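Local coordinates for protein mevalonate diphosphate decarboxylase (Legionella pneumophila, PDB 3LTO) that probably binds ATP and catalyses the ATP-dependent decarboxylation of mevalonate diphosphate to isopentenyl diphosphate in isoprenoid biosynthesis, at residues 30-35 / 156-162; 13-17 / 238-242; 136-140 / 153-157. All coordinates share one frame; numbering follows the deposited sequence.

Interaction 1 of 3, residues 30-35 / 156-162; sequences SSLSYT and APWALWT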
# COMPACT_ATOMS: atom_id res chain seq x y z
N SER A 30 -9.29 6.23 0.86
CA SER A 30 -8.32 7.04 0.15
C SER A 30 -8.59 8.51 0.42
O SER A 30 -9.65 8.87 0.95
CB SER A 30 -8.40 6.77 -1.35
OG SER A 30 -8.11 5.41 -1.63
N SER A 31 -7.63 9.34 0.05
CA SER A 31 -7.75 10.78 0.21
C SER A 31 -7.10 11.47 -0.99
O SER A 31 -6.14 10.95 -1.57
CB SER A 31 -7.10 11.24 1.52
OG SER A 31 -5.73 10.87 1.60
N LEU A 32 -7.65 12.62 -1.37
CA LEU A 32 -7.16 13.40 -2.51
C LEU A 32 -6.99 14.86 -2.09
O LEU A 32 -7.93 15.48 -1.57
CB LEU A 32 -8.16 13.33 -3.67
CG LEU A 32 -7.84 14.20 -4.88
CD1 LEU A 32 -6.81 13.51 -5.75
CD2 LEU A 32 -9.10 14.43 -5.67
N SER A 33 -5.81 15.43 -2.33
CA SER A 33 -5.57 16.81 -1.95
C SER A 33 -4.82 17.62 -2.99
O SER A 33 -4.17 17.08 -3.88
CB SER A 33 -4.79 16.85 -0.63
OG SER A 33 -3.53 16.22 -0.77
N TYR A 34 -4.95 18.94 -2.88
CA TYR A 34 -4.27 19.86 -3.78
C TYR A 34 -3.05 20.37 -3.02
O TYR A 34 -3.16 20.73 -1.85
CB TYR A 34 -5.17 21.05 -4.11
CG TYR A 34 -4.55 22.00 -5.11
CD1 TYR A 34 -4.19 21.57 -6.39
CD2 TYR A 34 -4.29 23.33 -4.77
CE1 TYR A 34 -3.59 22.43 -7.30
CE2 TYR A 34 -3.68 24.20 -5.68
CZ TYR A 34 -3.34 23.74 -6.94
OH TYR A 34 -2.73 24.59 -7.84
N THR A 35 -1.89 20.39 -3.67
CA THR A 35 -0.69 20.85 -3.00
C THR A 35 -0.59 22.38 -3.10
O THR A 35 -0.52 22.94 -4.19
CB THR A 35 0.57 20.18 -3.61
OG1 THR A 35 0.39 18.75 -3.59
CG2 THR A 35 1.81 20.51 -2.79
N ALA A 156 2.86 16.84 -6.08
CA ALA A 156 2.17 18.01 -6.59
C ALA A 156 1.96 17.85 -8.10
O ALA A 156 2.69 17.11 -8.75
CB ALA A 156 3.00 19.26 -6.32
N PRO A 157 0.94 18.53 -8.67
CA PRO A 157 0.02 19.43 -7.96
C PRO A 157 -1.12 18.71 -7.23
O PRO A 157 -1.80 19.32 -6.40
CB PRO A 157 -0.47 20.35 -9.07
CG PRO A 157 -0.53 19.42 -10.24
CD PRO A 157 0.78 18.68 -10.12
N TRP A 158 -1.34 17.44 -7.53
CA TRP A 158 -2.38 16.67 -6.86
C TRP A 158 -1.81 15.38 -6.29
O TRP A 158 -0.94 14.76 -6.91
CB TRP A 158 -3.52 16.30 -7.83
CG TRP A 158 -4.26 17.47 -8.37
CD1 TRP A 158 -3.99 18.15 -9.52
CD2 TRP A 158 -5.38 18.13 -7.76
NE1 TRP A 158 -4.87 19.20 -9.66
CE2 TRP A 158 -5.73 19.21 -8.59
CE3 TRP A 158 -6.11 17.91 -6.59
CZ2 TRP A 158 -6.79 20.08 -8.29
CZ3 TRP A 158 -7.16 18.77 -6.28
CH2 TRP A 158 -7.49 19.84 -7.14
N ALA A 159 -2.29 14.97 -5.13
CA ALA A 159 -1.81 13.75 -4.49
C ALA A 159 -2.96 12.82 -4.14
O ALA A 159 -3.95 13.23 -3.55
CB ALA A 159 -1.02 14.09 -3.24
N LEU A 160 -2.81 11.55 -4.50
CA LEU A 160 -3.82 10.56 -4.19
C LEU A 160 -3.18 9.52 -3.29
O LEU A 160 -2.16 8.93 -3.63
CB LEU A 160 -4.35 9.88 -5.46
CG LEU A 160 -5.38 8.77 -5.21
CD1 LEU A 160 -6.64 9.36 -4.60
CD2 LEU A 160 -5.70 8.05 -6.51
N TRP A 161 -3.79 9.31 -2.13
CA TRP A 161 -3.30 8.36 -1.14
C TRP A 161 -4.31 7.22 -1.04
O TRP A 161 -5.47 7.44 -0.69
CB TRP A 161 -3.13 9.09 0.20
CG TRP A 161 -2.72 8.26 1.38
CD1 TRP A 161 -2.18 7.01 1.36
CD2 TRP A 161 -2.79 8.64 2.76
NE1 TRP A 161 -1.91 6.58 2.65
CE2 TRP A 161 -2.27 7.57 3.52
CE3 TRP A 161 -3.24 9.79 3.42
CZ2 TRP A 161 -2.20 7.61 4.92
CZ3 TRP A 161 -3.16 9.84 4.81
CH2 TRP A 161 -2.65 8.75 5.55
N THR A 162 -3.87 6.02 -1.39
CA THR A 162 -4.72 4.84 -1.33
C THR A 162 -3.89 3.73 -0.71
O THR A 162 -2.80 3.44 -1.18
CB THR A 162 -5.15 4.38 -2.73
OG1 THR A 162 -6.04 5.35 -3.30
CG2 THR A 162 -5.86 3.04 -2.66
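Tyr-34 and Trp-158 face each other as a non-hydrogen-bonded pair of an antiparallel ladder, in which strand 31-47 meets strand 158-162 in the mixed sheet of the N-terminal, GHMP-kinase-like (S5-fold) half. Tyr-34 can be followed outward. Its CB rests over the six-membered ring of Trp-158, 4.1 Å from the ring centroid, a CH-pi contact. CG lies anti to the backbone N (chi1 -177°), which carries the ring across the indole; CD1 then comes within 3.5 Å of Trp-158 CZ2, over one indole face near its rim, and lies 3.3 Å from Pro-157 O. The edge of Tyr-34 points to the face of Trp-158, the ring planes 55° apart. CE1 continues past that oxygen to CB of Pro-157, and OH finishes on the backbone N of Leu-176, so a tyrosine serves both the apolar face and a polar end. Leu-32 lies beside the indole on the same face of the sheet. On the other face Ser-31 is small enough to sit beside the Trp-161 ring, its OG bonded to Arg-152. Backbone bonds join Ser-31 with Trp-161 and Ser-33 with Ala-159 in both directions; Thr-35 N reaches Pro-157 O. At the far end, Thr-162 OG1 donates to Ser-30 OG at 2.7 Å.

Interaction 2 of 3, residues 13-17 / 238-242; sequences LIKYM and EFLDM. With SO4 (sulfate ion), chain C; SO4 (sulfate ion), chain D.
Glu-238, on helix 228-247 of the C-terminal half, reaches the loop that follows strand 2-12 of the N-terminal half, just where Leu-13 and Ile-14 form a classic beta bulge opposite Leu-32. The contact thus spans the two halves of a GHMP-kinase-like fold. Among its polar links, the central one is a short, fairly straight hydrogen bond from Lys-15 N to Glu-238 OE2 (2.6 Å, 166° at the hydrogen), made on the anti lone pair of the carboxylate. Glutamate suits this place because its chain bends at chi2 (76°) to bring a carboxylate oxygen up to a backbone N-H. Arg-208 forms a salt bridge with the same OE2 and Asn-215 bonds OE1, so this buried carboxylate has partners on both oxygens and is probably ionised. Lys-15 sends NZ elsewhere, to Ala-12 O, Met-282 O and Asp-283.

Apolar contact falls to two selenomethionines, whose long flexible chains slide past each other in opposite directions: Met-17 CE lies 3.6 Å from Met-242 CG. The aliphatic part of Lys-15 crosses Met-242 at about a right angle, CG to SE 4.0 Å.

Anion binding makes the third group. Two sulfates, probably from the crystallisation liquor, lie beside the loop. One accepts from Tyr-16 N and Met-17 N and also binds Arg-152 and Ser-149; Tyr-16 OH donates to O1 of the other, 2.6 Å away and in the plane of the ring at its edge.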
# COMPACT_ATOMS: atom_id res chain seq x y z
N LEU A 13 -9.65 17.34 -0.79
CA LEU A 13 -10.99 17.45 -1.37
C LEU A 13 -11.80 16.25 -0.84
O LEU A 13 -13.00 16.36 -0.56
CB LEU A 13 -10.92 17.44 -2.90
CG LEU A 13 -10.65 18.79 -3.59
CD1 LEU A 13 -9.51 19.50 -2.90
CD2 LEU A 13 -10.34 18.58 -5.07
N ILE A 14 -11.12 15.11 -0.71
CA ILE A 14 -11.70 13.88 -0.15
C ILE A 14 -10.86 13.70 1.13
O ILE A 14 -9.63 13.65 1.08
CB ILE A 14 -11.50 12.66 -1.07
CG1 ILE A 14 -12.20 12.91 -2.42
CG2 ILE A 14 -12.07 11.41 -0.41
CD1 ILE A 14 -13.72 13.02 -2.32
N LYS A 15 -11.53 13.62 2.28
CA LYS A 15 -10.83 13.55 3.57
C LYS A 15 -10.33 12.20 4.09
O LYS A 15 -11.05 11.21 4.07
CB LYS A 15 -11.70 14.16 4.67
CG LYS A 15 -12.45 15.44 4.31
CD LYS A 15 -11.50 16.59 4.06
CE LYS A 15 -12.27 17.89 3.83
NZ LYS A 15 -11.36 19.03 3.52
N TYR A 16 -9.10 12.20 4.59
CA TYR A 16 -8.50 11.02 5.20
C TYR A 16 -9.11 11.00 6.61
O TYR A 16 -9.64 10.00 7.06
CB TYR A 16 -6.98 11.18 5.28
CG TYR A 16 -6.33 10.37 6.37
CD1 TYR A 16 -6.58 9.01 6.52
CD2 TYR A 16 -5.44 10.98 7.26
CE1 TYR A 16 -5.97 8.27 7.53
CE2 TYR A 16 -4.82 10.25 8.27
CZ TYR A 16 -5.09 8.90 8.40
OH TYR A 16 -4.50 8.21 9.43
N MSE A 17 -9.00 12.14 7.28
CA MSE A 17 -9.57 12.34 8.62
C MSE A 17 -8.97 11.51 9.75
O MSE A 17 -9.56 11.39 10.82
CB MSE A 17 -11.08 12.10 8.57
CG MSE A 17 -11.85 12.84 9.64
SE MSE A 17 -13.72 12.35 9.66
CE MSE A 17 -14.02 12.44 7.77
N GLU A 238 -18.80 16.34 0.71
CA GLU A 238 -17.72 15.72 1.45
C GLU A 238 -17.36 16.43 2.78
O GLU A 238 -17.36 15.79 3.83
CB GLU A 238 -16.48 15.61 0.56
CG GLU A 238 -15.20 15.16 1.26
CD GLU A 238 -15.16 13.67 1.58
OE1 GLU A 238 -16.16 12.96 1.36
OE2 GLU A 238 -14.10 13.21 2.05
N PHE A 239 -17.09 17.73 2.75
CA PHE A 239 -16.73 18.40 4.00
C PHE A 239 -17.90 18.54 4.97
O PHE A 239 -17.72 18.50 6.19
CB PHE A 239 -16.04 19.76 3.74
CG PHE A 239 -16.98 20.91 3.50
CD1 PHE A 239 -17.54 21.62 4.56
CD2 PHE A 239 -17.27 21.32 2.20
CE1 PHE A 239 -18.36 22.73 4.33
CE2 PHE A 239 -18.09 22.43 1.96
CZ PHE A 239 -18.64 23.13 3.03
N LEU A 240 -19.11 18.67 4.45
CA LEU A 240 -20.28 18.78 5.32
C LEU A 240 -20.50 17.44 6.02
O LEU A 240 -20.94 17.40 7.18
CB LEU A 240 -21.52 19.20 4.52
CG LEU A 240 -21.51 20.66 4.07
CD1 LEU A 240 -22.77 20.99 3.27
CD2 LEU A 240 -21.42 21.56 5.29
N ASP A 241 -20.17 16.36 5.34
CA ASP A 241 -20.29 15.01 5.90
C ASP A 241 -19.44 14.96 7.15
O ASP A 241 -19.91 14.66 8.25
CB ASP A 241 -19.78 13.98 4.90
CG ASP A 241 -19.94 12.55 5.38
OD1 ASP A 241 -20.26 12.32 6.57
OD2 ASP A 241 -19.75 11.63 4.56
N MSE A 242 -18.16 15.27 6.98
CA MSE A 242 -17.23 15.25 8.09
C MSE A 242 -17.71 16.12 9.24
O MSE A 242 -17.76 15.67 10.37
CB MSE A 242 -15.84 15.71 7.66
CG MSE A 242 -14.84 15.79 8.80
SE MSE A 242 -13.00 16.03 8.25
CE MSE A 242 -13.02 17.91 7.91
S SO4 C . -7.25 15.25 5.77
O1 SO4 C . -7.60 14.48 4.57
O2 SO4 C . -5.81 15.50 5.76
O3 SO4 C . -7.99 16.52 5.75
O4 SO4 C . -7.60 14.52 7.00
S SO4 D . -2.67 10.23 11.83
O1 SO4 D . -2.49 9.16 10.84
O2 SO4 D . -1.60 11.23 11.71
O3 SO4 D . -3.97 10.89 11.60
O4 SO4 D . -2.66 9.66 13.19

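Interaction 3 of 3, residues 136-140 / 153-157; sequences IDEQA and SFYAP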
# COMPACT_ATOMS: atom_id res chain seq x y z
N ILE A 136 11.78 9.82 -2.60
CA ILE A 136 10.63 10.63 -2.23
C ILE A 136 9.57 9.73 -1.58
O ILE A 136 9.03 10.07 -0.53
CB ILE A 136 10.00 11.30 -3.46
CG1 ILE A 136 11.03 12.19 -4.16
CG2 ILE A 136 8.77 12.12 -3.04
CD1 ILE A 136 11.55 13.31 -3.31
N ASP A 137 9.29 8.60 -2.21
CA ASP A 137 8.29 7.67 -1.70
C ASP A 137 8.63 7.14 -0.32
O ASP A 137 7.75 6.96 0.52
CB ASP A 137 8.09 6.50 -2.67
CG ASP A 137 7.54 6.95 -4.02
OD1 ASP A 137 7.16 8.13 -4.16
OD2 ASP A 137 7.49 6.11 -4.95
N GLU A 138 9.91 6.88 -0.08
CA GLU A 138 10.31 6.37 1.22
C GLU A 138 10.15 7.47 2.26
O GLU A 138 9.78 7.21 3.40
CB GLU A 138 11.76 5.91 1.18
CG GLU A 138 11.99 4.78 0.20
CD GLU A 138 13.41 4.27 0.22
OE1 GLU A 138 14.33 5.03 -0.16
OE2 GLU A 138 13.59 3.10 0.62
N GLN A 139 10.43 8.70 1.86
CA GLN A 139 10.33 9.82 2.77
C GLN A 139 8.87 10.08 3.15
O GLN A 139 8.57 10.39 4.30
CB GLN A 139 10.95 11.07 2.14
CG GLN A 139 12.43 11.17 2.38
CD GLN A 139 13.04 12.37 1.72
OE1 GLN A 139 13.69 12.25 0.68
NE2 GLN A 139 12.84 13.54 2.30
N ALA A 140 7.98 9.94 2.18
CA ALA A 140 6.56 10.15 2.41
C ALA A 140 6.04 9.10 3.37
O ALA A 140 5.29 9.43 4.28
CB ALA A 140 5.79 10.07 1.08
N SER A 153 2.03 15.79 1.02
CA SER A 153 2.77 17.00 0.67
C SER A 153 4.03 16.75 -0.16
O SER A 153 4.66 17.69 -0.63
CB SER A 153 3.14 17.78 1.94
OG SER A 153 1.98 18.39 2.49
N PHE A 154 4.38 15.48 -0.35
CA PHE A 154 5.55 15.08 -1.13
C PHE A 154 5.26 14.99 -2.63
O PHE A 154 6.13 14.61 -3.42
CB PHE A 154 6.06 13.72 -0.62
CG PHE A 154 6.74 13.80 0.71
CD1 PHE A 154 8.12 13.99 0.79
CD2 PHE A 154 6.00 13.76 1.89
CE1 PHE A 154 8.74 14.16 2.03
CE2 PHE A 154 6.62 13.93 3.13
CZ PHE A 154 7.99 14.13 3.20
N TYR A 155 4.03 15.32 -3.02
CA TYR A 155 3.64 15.25 -4.42
C TYR A 155 2.86 16.51 -4.79
O TYR A 155 2.27 17.15 -3.92
CB TYR A 155 2.78 14.01 -4.66
CG TYR A 155 3.44 12.75 -4.14
CD1 TYR A 155 4.34 12.03 -4.93
CD2 TYR A 155 3.22 12.31 -2.83
CE1 TYR A 155 5.01 10.92 -4.43
CE2 TYR A 155 3.88 11.19 -2.32
CZ TYR A 155 4.78 10.50 -3.13
OH TYR A 155 5.47 9.42 -2.63
N ALA A 156 2.86 16.84 -6.08
CA ALA A 156 2.17 18.01 -6.59
C ALA A 156 1.96 17.85 -8.10
O ALA A 156 2.69 17.11 -8.75
CB ALA A 156 3.00 19.26 -6.32
N PRO A 157 0.94 18.53 -8.67
CA PRO A 157 0.02 19.43 -7.96
C PRO A 157 -1.12 18.71 -7.23
O PRO A 157 -1.80 19.32 -6.40
CB PRO A 157 -0.47 20.35 -9.07
CG PRO A 157 -0.53 19.42 -10.24
CD PRO A 157 0.78 18.68 -10.12
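Phe-154 lays one face of its ring against helix 136-144, while Tyr-155, the next residue, brings the edge of its ring to the same helix. The phenyl ring meets backbone as much as side chain: Ala-140 CA stands over it, 3.9 Å from the centroid and 20° off the normal, in a CH-pi contact, and the carbonyl carbon of Gln-139 lies over the same face nearer the rim. Alanine suits that position because its single methyl lets the ring come close to the helix; that CB is itself 3.8 Å from Phe-154 CD2. Gln-139 adds its CB against Phe-154 CE1.

The segment 153-157 belongs to the irregular connection between helix 136-144 and strand 158-162, within the N-terminal half of the GHMP-kinase-like fold. Through these two aromatics the linker packs back against the helix that precedes it. Helix 110-129 also touches the Phe-154 side chain, through Ala-115 and Lys-119.

Tyr-155 crosses Asp-137 at about a right angle, the carboxylate and ring planes 42° apart. Its OH donates to Asp-137 OD1 at 2.6 Å; the oxygen lies in the plane of the ring at its edge, whereas the hydroxyl comes to OD1 from above the carboxylate, 39° out of that plane. An aspartate here gives the phenol a carboxylate acceptor, probably charged, at the more exposed border of the contact. Ile-136 spans the two aromatic residues with one branch: CG2, anti to its own backbone nitrogen, touches Phe-154 CB at 4.0 Å and Tyr-155 CE1 at 4.2 Å.

In the fold
Interactions 1 and 2 are buried, whereas interaction 3 is only partly so, with its helix end reaching the surface. Interactions 1 and 3 both lie in the N-terminal half and share Ala-156 and Pro-157: the linker packed on helix 136-144 runs directly into strand 158-162, and Thr-35 OG1 bonds Tyr-155 O where they meet. Interaction 2 instead joins the two halves, yet it touches interaction 1 through the Leu-13 to Leu-32 backbone bond and the Tyr-16 and Trp-161 rings. Chemistry follows place: a regular ladder within the sheet, a buried carboxylate gripping a backbone N-H between halves, and aromatic rings with one hydroxyl-carboxylate bond toward solvent.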